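Local structure of N-terminal acetyltransferase-like protein (Chaetomium thermophilum, 5NNP) at residues A[259-263]-A[279-283]; A[221-226]-A[248-252]; A[162-166]-A[197-201]; A[189-193]-A[535-541]; A[517-521]-A[550-556]. The protein probably serves as the TPR-repeat auxiliary subunit of an N-terminal acetyltransferase A complex, its helical scaffold contacting a partner protein chain. All coordinates share one frame; numbering follows the deposited sequence.

Contact 1: A[259-263]-A[279-283]; sequences YKGLI and VYDEY
Tyr259 takes Tyr280 CE2 over one face of its ring, with Tyr259 CD1 3.4 Å from Tyr280 CE2. The planes are nearly parallel, at 17°, but the rings are slid so far that they scarcely overlap. With CG anti to its carbonyl carbon (chi1 -72°), Tyr280 sends its ring back to helix 256-265, where Ile263 crosses it at about a right angle and sets CD1 3.4 Å from Tyr280 CE1. Replacing Tyr280 by an alanine would probably open a gap between Tyr259 and Ile263 and leave that face of Tyr259 without its near-parallel ring. Beside this pair, Leu262 CD2 reaches Val279 CG1 at 3.4 Å and also touches the Tyr283 ring. The edge of Tyr259 meets Tyr283 CB, while its hydroxyl is held by Pro253 O. Leu249, from helix 238-251, closes in on Tyr259 as well. The segment axes run at 126°, and this buried, apolar interlock of successive helices is typical of the alpha-alpha repeats of a TPR-like superhelix.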
# COMPACT_ATOMS: atom_id res chain seq x y z
N TYR A 259 -19.15 -9.37 14.25
CA TYR A 259 -20.48 -9.11 14.81
C TYR A 259 -21.56 -9.19 13.71
O TYR A 259 -22.61 -9.80 13.91
CB TYR A 259 -20.53 -7.75 15.52
CG TYR A 259 -19.68 -7.64 16.76
CD1 TYR A 259 -20.16 -8.08 17.99
CD2 TYR A 259 -18.41 -7.09 16.72
CE1 TYR A 259 -19.38 -7.99 19.14
CE2 TYR A 259 -17.63 -7.00 17.85
CZ TYR A 259 -18.12 -7.45 19.06
OH TYR A 259 -17.33 -7.34 20.19
N LYS A 260 -21.29 -8.58 12.56
CA LYS A 260 -22.22 -8.64 11.44
C LYS A 260 -22.55 -10.09 11.10
O LYS A 260 -23.72 -10.47 11.04
CB LYS A 260 -21.66 -7.93 10.21
CG LYS A 260 -21.66 -6.42 10.32
CD LYS A 260 -21.13 -5.74 9.07
CE LYS A 260 -21.19 -4.22 9.21
NZ LYS A 260 -20.85 -3.55 7.93
N GLY A 261 -21.51 -10.90 10.91
CA GLY A 261 -21.65 -12.32 10.65
C GLY A 261 -22.49 -13.06 11.68
O GLY A 261 -23.41 -13.78 11.31
N LEU A 262 -22.18 -12.89 12.96
CA LEU A 262 -22.94 -13.54 14.03
C LEU A 262 -24.40 -13.15 13.94
O LEU A 262 -25.30 -14.01 13.89
CB LEU A 262 -22.41 -13.16 15.41
CG LEU A 262 -23.17 -13.77 16.59
CD1 LEU A 262 -23.16 -15.31 16.51
CD2 LEU A 262 -22.61 -13.30 17.94
N ILE A 263 -24.63 -11.85 13.91
CA ILE A 263 -25.98 -11.30 13.94
C ILE A 263 -26.82 -11.77 12.74
O ILE A 263 -28.01 -12.09 12.88
CB ILE A 263 -25.92 -9.78 14.01
CG1 ILE A 263 -25.54 -9.36 15.43
CG2 ILE A 263 -27.24 -9.17 13.59
CD1 ILE A 263 -25.05 -7.94 15.55
N VAL A 279 -26.59 -9.29 21.93
CA VAL A 279 -25.37 -9.89 21.42
C VAL A 279 -24.16 -9.06 21.85
O VAL A 279 -23.18 -9.59 22.37
CB VAL A 279 -25.40 -10.00 19.88
CG1 VAL A 279 -24.12 -10.65 19.38
CG2 VAL A 279 -26.61 -10.77 19.42
N TYR A 280 -24.22 -7.75 21.62
CA TYR A 280 -23.10 -6.87 21.96
C TYR A 280 -22.84 -6.79 23.46
O TYR A 280 -21.69 -6.82 23.89
CB TYR A 280 -23.34 -5.46 21.41
CG TYR A 280 -23.20 -5.39 19.92
CD1 TYR A 280 -24.31 -5.56 19.09
CD2 TYR A 280 -21.96 -5.20 19.33
CE1 TYR A 280 -24.18 -5.51 17.71
CE2 TYR A 280 -21.83 -5.14 17.95
CZ TYR A 280 -22.94 -5.29 17.15
OH TYR A 280 -22.81 -5.24 15.78
N ASP A 281 -23.90 -6.70 24.25
CA ASP A 281 -23.73 -6.63 25.70
C ASP A 281 -23.05 -7.89 26.19
O ASP A 281 -22.23 -7.86 27.10
CB ASP A 281 -25.09 -6.43 26.40
CG ASP A 281 -25.67 -5.06 26.15
OD1 ASP A 281 -24.90 -4.14 25.83
OD2 ASP A 281 -26.90 -4.89 26.29
N GLU A 282 -23.38 -9.01 25.56
CA GLU A 282 -22.81 -10.28 25.96
C GLU A 282 -21.29 -10.26 25.86
O GLU A 282 -20.61 -10.71 26.78
CB GLU A 282 -23.38 -11.40 25.12
CG GLU A 282 -22.84 -12.75 25.51
CD GLU A 282 -23.43 -13.85 24.67
OE1 GLU A 282 -24.67 -13.84 24.49
OE2 GLU A 282 -22.66 -14.70 24.19
N TYR A 283 -20.75 -9.74 24.76
CA TYR A 283 -19.29 -9.71 24.60
C TYR A 283 -18.66 -8.58 25.40
O TYR A 283 -17.51 -8.69 25.80
CB TYR A 283 -18.91 -9.64 23.12
CG TYR A 283 -19.12 -11.00 22.48
CD1 TYR A 283 -18.12 -11.97 22.52
CD2 TYR A 283 -20.34 -11.35 21.93
CE1 TYR A 283 -18.32 -13.21 21.99
CE2 TYR A 283 -20.54 -12.59 21.41
CZ TYR A 283 -19.54 -13.52 21.43
OH TYR A 283 -19.77 -14.78 20.90

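Contact 2: A[221-226]-A[248-252]; sequences RLAVME and LLDRN
Leu248 pushes its CD2 methyl against Met225 and Glu226, closing a helical hairpin in which helices 221-234 and 238-251 follow one another, as in TPR-like repeats. This is the tight part of the contact. CD2 of Leu248 lies 3.6 Å from Met225 CB and 3.7 Å from Glu226 CG, and Leu222 adds its CD1 at 3.9 Å from Leu248 CD2, its side chain crossing that of Leu248 at about a right angle. Tyr258 of the following helix packs on both leucines and joins the same apolar cluster.

The contact is looser at the Glu226 rim, where the carboxylate is bonded to the Tyr258 hydroxyl and to a glycerol probably left from crystallisation. On the polar side no bond joins the two segments. Arg251, its CG anti to the backbone N (chi1 -177°) and its chain stretched out to NE, runs past Leu222 and Met225; the salt bridge of its NH2 is made outside this hairpin, with an acidic side chain of another protein chain. The hairpin thus offers part of a protein-protein interface, consistent with an auxiliary subunit. Beneath the guanidinium the grip is mere packing: Leu222 N sits 3.6 Å from the Arg251 plane, offset toward its rim.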
# COMPACT_ATOMS: atom_id res chain seq x y z
N ARG A 221 -3.96 -20.06 12.14
CA ARG A 221 -5.24 -20.34 12.80
C ARG A 221 -6.37 -19.40 12.38
O ARG A 221 -7.51 -19.83 12.17
CB ARG A 221 -5.06 -20.29 14.32
CG ARG A 221 -4.26 -21.47 14.92
CD ARG A 221 -4.77 -22.84 14.49
NE ARG A 221 -6.19 -23.06 14.76
CZ ARG A 221 -6.95 -23.95 14.11
NH1 ARG A 221 -6.41 -24.70 13.14
NH2 ARG A 221 -8.24 -24.08 14.42
N LEU A 222 -6.06 -18.11 12.25
CA LEU A 222 -7.05 -17.12 11.83
C LEU A 222 -7.61 -17.41 10.43
O LEU A 222 -8.80 -17.21 10.16
CB LEU A 222 -6.44 -15.72 11.86
CG LEU A 222 -7.34 -14.60 11.35
CD1 LEU A 222 -8.50 -14.36 12.31
CD2 LEU A 222 -6.55 -13.32 11.11
N ALA A 223 -6.75 -17.88 9.54
CA ALA A 223 -7.17 -18.18 8.19
C ALA A 223 -8.18 -19.32 8.18
O ALA A 223 -9.23 -19.23 7.52
CB ALA A 223 -5.98 -18.53 7.34
N VAL A 224 -7.88 -20.39 8.91
CA VAL A 224 -8.79 -21.52 9.00
C VAL A 224 -10.12 -21.05 9.58
O VAL A 224 -11.19 -21.42 9.11
CB VAL A 224 -8.22 -22.68 9.85
CG1 VAL A 224 -9.29 -23.71 10.17
CG2 VAL A 224 -7.06 -23.35 9.15
N MET A 225 -10.05 -20.19 10.58
CA MET A 225 -11.27 -19.77 11.26
C MET A 225 -12.11 -18.85 10.39
O MET A 225 -13.34 -18.93 10.43
CB MET A 225 -10.92 -19.08 12.58
CG MET A 225 -10.40 -20.04 13.62
SD MET A 225 -10.01 -19.20 15.15
CE MET A 225 -9.16 -20.55 16.00
N GLU A 226 -11.46 -17.98 9.62
CA GLU A 226 -12.19 -17.05 8.77
C GLU A 226 -12.77 -17.74 7.53
O GLU A 226 -13.91 -17.47 7.15
CB GLU A 226 -11.31 -15.87 8.38
CG GLU A 226 -11.18 -14.83 9.49
CD GLU A 226 -10.57 -13.53 9.02
OE1 GLU A 226 -9.89 -13.55 7.97
OE2 GLU A 226 -10.77 -12.49 9.70
N LEU A 248 -14.47 -16.45 16.28
CA LEU A 248 -13.66 -15.33 15.81
C LEU A 248 -13.78 -14.13 16.75
O LEU A 248 -12.81 -13.40 16.98
CB LEU A 248 -14.05 -14.93 14.39
CG LEU A 248 -13.56 -15.89 13.29
CD1 LEU A 248 -14.39 -15.74 12.02
CD2 LEU A 248 -12.07 -15.67 12.98
N LEU A 249 -14.97 -13.95 17.32
CA LEU A 249 -15.20 -12.81 18.21
C LEU A 249 -14.39 -12.97 19.47
O LEU A 249 -13.79 -12.01 19.97
CB LEU A 249 -16.68 -12.66 18.55
CG LEU A 249 -17.57 -11.91 17.56
CD1 LEU A 249 -19.02 -12.07 17.95
CD2 LEU A 249 -17.18 -10.44 17.50
N ASP A 250 -14.39 -14.20 19.99
CA ASP A 250 -13.61 -14.52 21.17
C ASP A 250 -12.12 -14.29 20.92
O ASP A 250 -11.38 -13.97 21.84
CB ASP A 250 -13.88 -15.96 21.61
CG ASP A 250 -15.22 -16.13 22.29
OD1 ASP A 250 -15.54 -15.31 23.17
OD2 ASP A 250 -15.97 -17.07 21.94
N ARG A 251 -11.69 -14.45 19.67
CA ARG A 251 -10.29 -14.24 19.28
C ARG A 251 -9.96 -12.75 19.14
O ARG A 251 -8.86 -12.31 19.43
CB ARG A 251 -9.99 -14.98 17.97
CG ARG A 251 -8.52 -14.93 17.47
CD ARG A 251 -8.43 -15.45 16.02
NE ARG A 251 -7.06 -15.56 15.52
CZ ARG A 251 -6.19 -16.50 15.92
NH1 ARG A 251 -6.54 -17.39 16.82
NH2 ARG A 251 -4.96 -16.53 15.41
N ASN A 252 -10.93 -11.98 18.68
CA ASN A 252 -10.67 -10.58 18.38
C ASN A 252 -11.98 -9.82 18.44
O ASN A 252 -12.63 -9.61 17.41
CB ASN A 252 -10.00 -10.44 17.00
CG ASN A 252 -9.80 -8.99 16.56
OD1 ASN A 252 -10.06 -8.06 17.32
ND2 ASN A 252 -9.33 -8.81 15.33

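Contact 3: A[162-166]-A[197-201]; sequences LEKAE and IIAER
Glu166, with CG anti to the backbone N (chi1 -172°) and the chain extended beyond it, meets Arg201, whose bend at chi3 (59°) lays the guanidinium over Glu163 with NH1 at Glu166. The Glu166 and Arg201 side chains cross at about a right angle. Arg201 NH1 donates to Glu166 OE1 at 2.6 Å in a salt bridge; the carboxylate oxygen lies in the guanidinium plane, whereas the nitrogen comes to it from above the carboxylate plane. Glu163 CG is 3.6 Å from Arg201 NH2, and the aliphatic part slides past Leu162, whose CB is 3.6 Å from Arg201 CG. Leu162 also sends CD2 to Glu200 CB, at 3.7 Å. Deeper in, Ala165 CB and Ile197 CD1 pack at 4.3 Å. Successive helices 162-175 and 185-200 join here as in TPR-like alpha-alpha repeats. Around them, Arg206 of helix 204-214 supplies a second mate for Glu166, Glu200 turns to Arg545, and His157 of helix 146-159 packs against Leu162 and Ile197.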
# COMPACT_ATOMS: atom_id res chain seq x y z
N LEU A 162 -7.04 -21.94 -13.09
CA LEU A 162 -7.20 -22.46 -11.74
C LEU A 162 -7.23 -24.00 -11.70
O LEU A 162 -6.56 -24.61 -10.86
CB LEU A 162 -8.47 -21.88 -11.11
CG LEU A 162 -8.24 -20.53 -10.40
CD1 LEU A 162 -7.53 -19.54 -11.30
CD2 LEU A 162 -9.55 -19.94 -9.89
N GLU A 163 -7.95 -24.63 -12.62
CA GLU A 163 -7.99 -26.08 -12.68
C GLU A 163 -6.59 -26.70 -12.77
O GLU A 163 -6.30 -27.68 -12.07
CB GLU A 163 -8.84 -26.57 -13.86
CG GLU A 163 -9.13 -28.07 -13.84
CD GLU A 163 -10.08 -28.51 -14.95
OE1 GLU A 163 -10.51 -27.64 -15.74
OE2 GLU A 163 -10.39 -29.71 -15.04
N LYS A 164 -5.72 -26.15 -13.61
CA LYS A 164 -4.39 -26.73 -13.74
C LYS A 164 -3.54 -26.42 -12.50
O LYS A 164 -2.72 -27.23 -12.08
CB LYS A 164 -3.69 -26.23 -15.01
CG LYS A 164 -2.82 -27.29 -15.68
CD LYS A 164 -3.66 -28.45 -16.20
CE LYS A 164 -2.83 -29.47 -16.97
NZ LYS A 164 -1.72 -30.00 -16.14
N ALA A 165 -3.74 -25.26 -11.89
CA ALA A 165 -2.97 -24.95 -10.69
C ALA A 165 -3.34 -25.90 -9.55
O ALA A 165 -2.47 -26.34 -8.78
CB ALA A 165 -3.19 -23.50 -10.27
N GLU A 166 -4.62 -26.22 -9.43
CA GLU A 166 -5.03 -27.16 -8.41
C GLU A 166 -4.44 -28.56 -8.69
O GLU A 166 -3.98 -29.25 -7.79
CB GLU A 166 -6.54 -27.24 -8.31
CG GLU A 166 -6.96 -28.07 -7.12
CD GLU A 166 -8.43 -28.36 -7.08
OE1 GLU A 166 -9.22 -27.61 -7.72
OE2 GLU A 166 -8.80 -29.35 -6.41
N ILE A 197 -7.73 -21.76 -3.75
CA ILE A 197 -7.90 -21.98 -5.18
C ILE A 197 -9.22 -22.68 -5.49
O ILE A 197 -9.93 -22.31 -6.43
CB ILE A 197 -6.71 -22.77 -5.77
CG1 ILE A 197 -5.51 -21.84 -5.87
CG2 ILE A 197 -7.05 -23.33 -7.15
CD1 ILE A 197 -4.19 -22.50 -6.23
N ILE A 198 -9.56 -23.69 -4.69
CA ILE A 198 -10.86 -24.34 -4.83
C ILE A 198 -12.02 -23.35 -4.69
O ILE A 198 -12.98 -23.41 -5.44
CB ILE A 198 -11.02 -25.45 -3.78
CG1 ILE A 198 -9.96 -26.54 -3.99
CG2 ILE A 198 -12.43 -26.05 -3.86
CD1 ILE A 198 -9.99 -27.68 -2.96
N ALA A 199 -11.93 -22.42 -3.75
CA ALA A 199 -13.02 -21.48 -3.55
C ALA A 199 -13.07 -20.50 -4.71
O ALA A 199 -14.15 -20.20 -5.23
CB ALA A 199 -12.86 -20.76 -2.22
N GLU A 200 -11.91 -20.01 -5.15
CA GLU A 200 -11.89 -19.12 -6.30
C GLU A 200 -12.49 -19.80 -7.55
O GLU A 200 -13.04 -19.13 -8.41
CB GLU A 200 -10.47 -18.64 -6.59
CG GLU A 200 -9.96 -17.62 -5.59
CD GLU A 200 -8.71 -16.90 -6.05
OE1 GLU A 200 -8.09 -16.20 -5.21
OE2 GLU A 200 -8.36 -17.03 -7.25
N ARG A 201 -12.40 -21.13 -7.63
CA ARG A 201 -13.07 -21.83 -8.72
C ARG A 201 -14.58 -21.80 -8.49
O ARG A 201 -15.34 -22.11 -9.41
CB ARG A 201 -12.56 -23.27 -8.85
CG ARG A 201 -11.07 -23.33 -9.14
CD ARG A 201 -10.59 -24.75 -9.36
NE ARG A 201 -11.30 -25.37 -10.47
CZ ARG A 201 -11.26 -26.67 -10.74
NH1 ARG A 201 -10.55 -27.49 -9.97
NH2 ARG A 201 -11.94 -27.14 -11.77

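Contact 4: A[189-193]-A[535-541]; sequences EALLY and GQIRAYV
Ile537 sets its CG2 methyl over one face of the Tyr193 ring where two distant parts of the alpha-helical superhelix come together: helix 185-200 and the start of helix 537-547, whose short segments run at 50° to one another. Ile537 CG2 stands 3.5 Å from the centroid of the Tyr193 ring, almost on the ring normal, a well-centred CH-pi contact. The same ring turns its edge to Arg538 CG, and Val541 CG2 comes to Tyr193 CE1 at 3.9 Å. The Tyr193 hydroxyl is hydrogen-bonded to His157.

Arg538 takes the polar half. Its chain, bent at chi3 (-57°), brings the guanidinium back over helix 185-200, so that one face lies against Leu192 CD1, 3.4 Å from Arg538 NH2, while the edge faces Glu189. There NH2 donates to Glu189 OE1 at 3.1 Å, nearly straight at 162° and on the syn lone pair; a second bond to OE2 is weak. NH2 also forms a salt bridge with Asp220, so the arginine links three parts of the chain. A leucine in its place would probably leave both Asp220 and the buried Glu189 carboxylate without their positive partner and the bound water short of a donor. That water donates to Glu189 O at 3.0 Å and to Glu189 OE1, and accepts from Arg538 N and, at 3.1 Å, from Arg538 NE.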
# COMPACT_ATOMS: atom_id res chain seq x y z
N GLU A 189 0.96 -24.09 4.67
CA GLU A 189 0.70 -23.02 3.73
C GLU A 189 0.26 -23.52 2.36
O GLU A 189 -0.59 -22.91 1.72
CB GLU A 189 1.93 -22.13 3.59
CG GLU A 189 2.14 -21.21 4.79
CD GLU A 189 0.94 -20.30 5.04
OE1 GLU A 189 0.52 -19.60 4.09
OE2 GLU A 189 0.42 -20.28 6.17
N ALA A 190 0.84 -24.64 1.92
CA ALA A 190 0.48 -25.22 0.64
C ALA A 190 -0.96 -25.72 0.65
O ALA A 190 -1.65 -25.62 -0.36
CB ALA A 190 1.43 -26.33 0.26
N LEU A 191 -1.40 -26.28 1.77
CA LEU A 191 -2.79 -26.73 1.91
C LEU A 191 -3.76 -25.54 1.84
O LEU A 191 -4.78 -25.61 1.14
CB LEU A 191 -2.98 -27.49 3.21
CG LEU A 191 -2.33 -28.88 3.29
CD1 LEU A 191 -2.23 -29.34 4.72
CD2 LEU A 191 -3.09 -29.91 2.45
N LEU A 192 -3.45 -24.45 2.53
CA LEU A 192 -4.36 -23.33 2.52
C LEU A 192 -4.42 -22.67 1.14
O LEU A 192 -5.49 -22.26 0.67
CB LEU A 192 -3.97 -22.31 3.58
CG LEU A 192 -4.10 -22.74 5.04
CD1 LEU A 192 -3.59 -21.64 5.97
CD2 LEU A 192 -5.55 -23.12 5.41
N TYR A 193 -3.28 -22.58 0.47
CA TYR A 193 -3.24 -22.00 -0.87
C TYR A 193 -4.15 -22.76 -1.83
O TYR A 193 -4.98 -22.15 -2.52
CB TYR A 193 -1.80 -21.96 -1.39
CG TYR A 193 -1.65 -21.42 -2.80
CD1 TYR A 193 -2.19 -20.19 -3.16
CD2 TYR A 193 -0.96 -22.13 -3.78
CE1 TYR A 193 -2.06 -19.69 -4.46
CE2 TYR A 193 -0.81 -21.64 -5.07
CZ TYR A 193 -1.36 -20.43 -5.41
OH TYR A 193 -1.22 -19.95 -6.69
N GLY A 535 7.56 -20.09 1.42
CA GLY A 535 6.36 -20.91 1.30
C GLY A 535 5.05 -20.20 1.61
O GLY A 535 3.99 -20.79 1.51
N GLN A 536 5.12 -18.92 1.99
CA GLN A 536 3.93 -18.15 2.34
C GLN A 536 3.21 -17.64 1.11
O GLN A 536 3.26 -16.46 0.78
CB GLN A 536 4.33 -16.97 3.23
CG GLN A 536 4.99 -17.39 4.53
CD GLN A 536 4.00 -17.77 5.63
OE1 GLN A 536 2.79 -17.86 5.41
NE2 GLN A 536 4.51 -17.97 6.84
N ILE A 537 2.49 -18.54 0.45
CA ILE A 537 2.06 -18.32 -0.91
C ILE A 537 0.87 -17.39 -1.09
O ILE A 537 0.84 -16.59 -2.01
CB ILE A 537 1.73 -19.67 -1.57
CG1 ILE A 537 2.87 -20.66 -1.28
CG2 ILE A 537 1.51 -19.48 -3.05
CD1 ILE A 537 4.22 -20.19 -1.78
N ARG A 538 -0.14 -17.51 -0.23
CA ARG A 538 -1.27 -16.60 -0.30
C ARG A 538 -0.84 -15.12 -0.18
O ARG A 538 -1.36 -14.26 -0.89
CB ARG A 538 -2.31 -16.96 0.77
CG ARG A 538 -3.02 -18.28 0.50
CD ARG A 538 -3.77 -18.77 1.73
NE ARG A 538 -2.86 -18.92 2.86
CZ ARG A 538 -3.11 -18.47 4.09
NH1 ARG A 538 -4.26 -17.87 4.34
NH2 ARG A 538 -2.22 -18.64 5.06
N ALA A 539 0.14 -14.82 0.68
CA ALA A 539 0.58 -13.44 0.82
C ALA A 539 1.21 -12.98 -0.48
O ALA A 539 0.97 -11.85 -0.93
CB ALA A 539 1.57 -13.27 2.00
N TYR A 540 2.02 -13.85 -1.08
CA TYR A 540 2.64 -13.53 -2.35
C TYR A 540 1.58 -13.15 -3.41
O TYR A 540 1.72 -12.14 -4.11
CB TYR A 540 3.49 -14.69 -2.87
CG TYR A 540 3.99 -14.45 -4.27
CD1 TYR A 540 5.11 -13.67 -4.51
CD2 TYR A 540 3.31 -14.98 -5.37
CE1 TYR A 540 5.56 -13.45 -5.79
CE2 TYR A 540 3.74 -14.75 -6.65
CZ TYR A 540 4.87 -13.98 -6.87
OH TYR A 540 5.30 -13.75 -8.16
N VAL A 541 0.53 -13.96 -3.52
CA VAL A 541 -0.49 -13.72 -4.52
C VAL A 541 -1.27 -12.46 -4.16
O VAL A 541 -1.74 -11.76 -5.05
CB VAL A 541 -1.47 -14.90 -4.69
CG1 VAL A 541 -2.62 -14.50 -5.60
CG2 VAL A 541 -0.76 -16.11 -5.27
O HOH W 1 -0.21 -19.94 1.60

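Contact 5: A[517-521]-A[550-556]; sequences FDTWQ and LREHPFY
Phe517 and Tyr556 form the aromatic part, a T-shaped pair in which the edge of Tyr556 points at the face of Phe517, with centroids 5.5 Å apart and planes at 81°. Over the same face, Tyr556 CB sits 3.6 Å from the Phe517 ring centroid as a CH-pi contact; Trp520 lies over the opposite face. Among apolar contacts, Leu550 CG comes to the ring edge at Phe517 CD1, and Leu550 CD2 also reaches Trp520 CB at 4.0 Å. The polar part belongs to Arg551, whose extended chain delivers the guanidinium end-on to Gln521. NH2 (2.8 Å) and NH1 (3.0 Å) both donate to Gln521 OE1, the first in the carbonyl plane, the second from above it. NH2 also bridges to Asp518 OD1 at 3.0 Å. His553 is the N-cap of helix 554-572, its ND1 accepting from Phe555 N at 3.1 Å. In this all-helical, TPR-like fold, helix 554-572 packs on helix 503-523, with Ile487 of helix 487-499 touching Phe517, Trp520 and Phe555, and Tyr664 giving Arg551 a cation-pi partner.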
# COMPACT_ATOMS: atom_id res chain seq x y z
N PHE A 517 6.83 5.72 -7.03
CA PHE A 517 5.90 4.68 -7.46
C PHE A 517 6.59 3.70 -8.40
O PHE A 517 6.30 2.51 -8.38
CB PHE A 517 4.63 5.27 -8.08
CG PHE A 517 3.52 5.45 -7.07
CD1 PHE A 517 2.58 4.44 -6.86
CD2 PHE A 517 3.44 6.58 -6.28
CE1 PHE A 517 1.57 4.59 -5.91
CE2 PHE A 517 2.43 6.73 -5.31
CZ PHE A 517 1.50 5.73 -5.14
N ASP A 518 7.56 4.17 -9.18
CA ASP A 518 8.32 3.25 -10.01
C ASP A 518 9.07 2.26 -9.12
O ASP A 518 9.20 1.09 -9.45
CB ASP A 518 9.29 3.99 -10.93
CG ASP A 518 8.60 4.66 -12.12
OD1 ASP A 518 7.43 4.32 -12.41
OD2 ASP A 518 9.24 5.52 -12.76
N THR A 519 9.55 2.74 -7.98
CA THR A 519 10.33 1.92 -7.08
C THR A 519 9.48 0.84 -6.44
O THR A 519 9.87 -0.32 -6.37
CB THR A 519 10.97 2.75 -5.98
OG1 THR A 519 11.93 3.63 -6.56
CG2 THR A 519 11.65 1.84 -4.94
N TRP A 520 8.31 1.26 -5.96
CA TRP A 520 7.34 0.36 -5.38
C TRP A 520 7.00 -0.76 -6.36
O TRP A 520 6.84 -1.92 -5.98
CB TRP A 520 6.11 1.16 -4.98
CG TRP A 520 6.36 2.03 -3.78
CD1 TRP A 520 7.52 2.13 -3.09
CD2 TRP A 520 5.42 2.89 -3.12
NE1 TRP A 520 7.38 3.01 -2.04
CE2 TRP A 520 6.09 3.49 -2.03
CE3 TRP A 520 4.07 3.23 -3.35
CZ2 TRP A 520 5.47 4.40 -1.17
CZ3 TRP A 520 3.45 4.14 -2.48
CH2 TRP A 520 4.15 4.71 -1.41
N GLN A 521 6.92 -0.41 -7.65
CA GLN A 521 6.63 -1.42 -8.65
C GLN A 521 7.81 -2.37 -8.84
O GLN A 521 7.64 -3.53 -9.20
CB GLN A 521 6.28 -0.79 -9.99
CG GLN A 521 5.90 -1.83 -11.03
CD GLN A 521 5.46 -1.24 -12.35
OE1 GLN A 521 5.35 -0.03 -12.51
NE2 GLN A 521 5.20 -2.11 -13.31
N LEU A 550 -1.30 -0.86 -8.65
CA LEU A 550 -0.48 -0.04 -7.75
C LEU A 550 -0.90 1.41 -7.73
O LEU A 550 -1.18 1.98 -6.68
CB LEU A 550 0.99 -0.13 -8.12
CG LEU A 550 1.95 0.78 -7.33
CD1 LEU A 550 1.87 0.45 -5.85
CD2 LEU A 550 3.38 0.63 -7.85
N ARG A 551 -0.96 2.00 -8.92
CA ARG A 551 -1.06 3.44 -9.00
C ARG A 551 -2.48 3.93 -8.96
O ARG A 551 -2.74 5.07 -9.33
CB ARG A 551 -0.35 3.92 -10.26
CG ARG A 551 1.14 3.72 -10.17
CD ARG A 551 1.78 4.21 -11.41
NE ARG A 551 3.22 3.96 -11.43
CZ ARG A 551 3.74 2.78 -11.73
NH1 ARG A 551 2.94 1.75 -11.97
NH2 ARG A 551 5.06 2.63 -11.77
N GLU A 552 -3.41 3.09 -8.52
CA GLU A 552 -4.78 3.56 -8.30
C GLU A 552 -4.85 4.30 -6.95
O GLU A 552 -5.83 4.96 -6.63
CB GLU A 552 -5.77 2.41 -8.31
CG GLU A 552 -5.77 1.60 -7.02
CD GLU A 552 -6.86 0.54 -6.99
OE1 GLU A 552 -7.57 0.38 -8.00
OE2 GLU A 552 -7.00 -0.14 -5.96
N HIS A 553 -3.77 4.17 -6.18
CA HIS A 553 -3.72 4.73 -4.83
C HIS A 553 -3.79 6.25 -4.91
O HIS A 553 -3.10 6.85 -5.74
CB HIS A 553 -2.42 4.29 -4.14
CG HIS A 553 -2.50 4.30 -2.64
ND1 HIS A 553 -2.51 5.46 -1.90
CD2 HIS A 553 -2.58 3.28 -1.75
CE1 HIS A 553 -2.58 5.16 -0.62
NE2 HIS A 553 -2.62 3.85 -0.50
N PRO A 554 -4.59 6.87 -4.04
CA PRO A 554 -4.66 8.33 -4.07
C PRO A 554 -3.29 8.98 -3.87
O PRO A 554 -3.08 10.11 -4.33
CB PRO A 554 -5.62 8.67 -2.93
CG PRO A 554 -6.43 7.51 -2.75
CD PRO A 554 -5.51 6.33 -3.03
N PHE A 555 -2.36 8.27 -3.23
CA PHE A 555 -0.99 8.76 -3.06
C PHE A 555 -0.30 9.04 -4.40
O PHE A 555 0.50 9.98 -4.50
CB PHE A 555 -0.16 7.77 -2.25
CG PHE A 555 -0.15 8.06 -0.78
CD1 PHE A 555 -1.10 8.89 -0.23
CD2 PHE A 555 0.83 7.54 0.05
CE1 PHE A 555 -1.09 9.19 1.12
CE2 PHE A 555 0.86 7.83 1.40
CZ PHE A 555 -0.10 8.66 1.93
N TYR A 556 -0.60 8.22 -5.42
CA TYR A 556 -0.15 8.52 -6.78
C TYR A 556 -1.00 9.62 -7.41
O TYR A 556 -0.47 10.57 -7.99
CB TYR A 556 -0.20 7.27 -7.68
CG TYR A 556 0.07 7.63 -9.14
CD1 TYR A 556 1.37 7.67 -9.62
CD2 TYR A 556 -0.96 7.99 -10.00
CE1 TYR A 556 1.63 8.02 -10.93
CE2 TYR A 556 -0.71 8.35 -11.31
CZ TYR A 556 0.59 8.37 -11.78
OH TYR A 556 0.85 8.73 -13.08
O HOH W 2 4.96 5.74 -11.57

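Overall arrangement
Contacts 1, 4 and 5 are buried, contact 3 is partly so, and contact 2 lies at the surface beside another protein chain. Contacts 1 and 2 touch where helix 238-251 meets the next helices, and so continue one run of successive helices by largely apolar means. Contacts 3 and 4 share helix 185-200, yet contact 3 links it to its sequence neighbour while contact 4 links it to a helix more than 300 residues on, enclosing contacts 1 and 2 in that loop. Arginine bridges to acidic side chains recur in contact 3 and in the buried contacts 4 and 5, with a water in contact 4. Contact 5, its centre about 6 Å from the centre of the chain, is the most central.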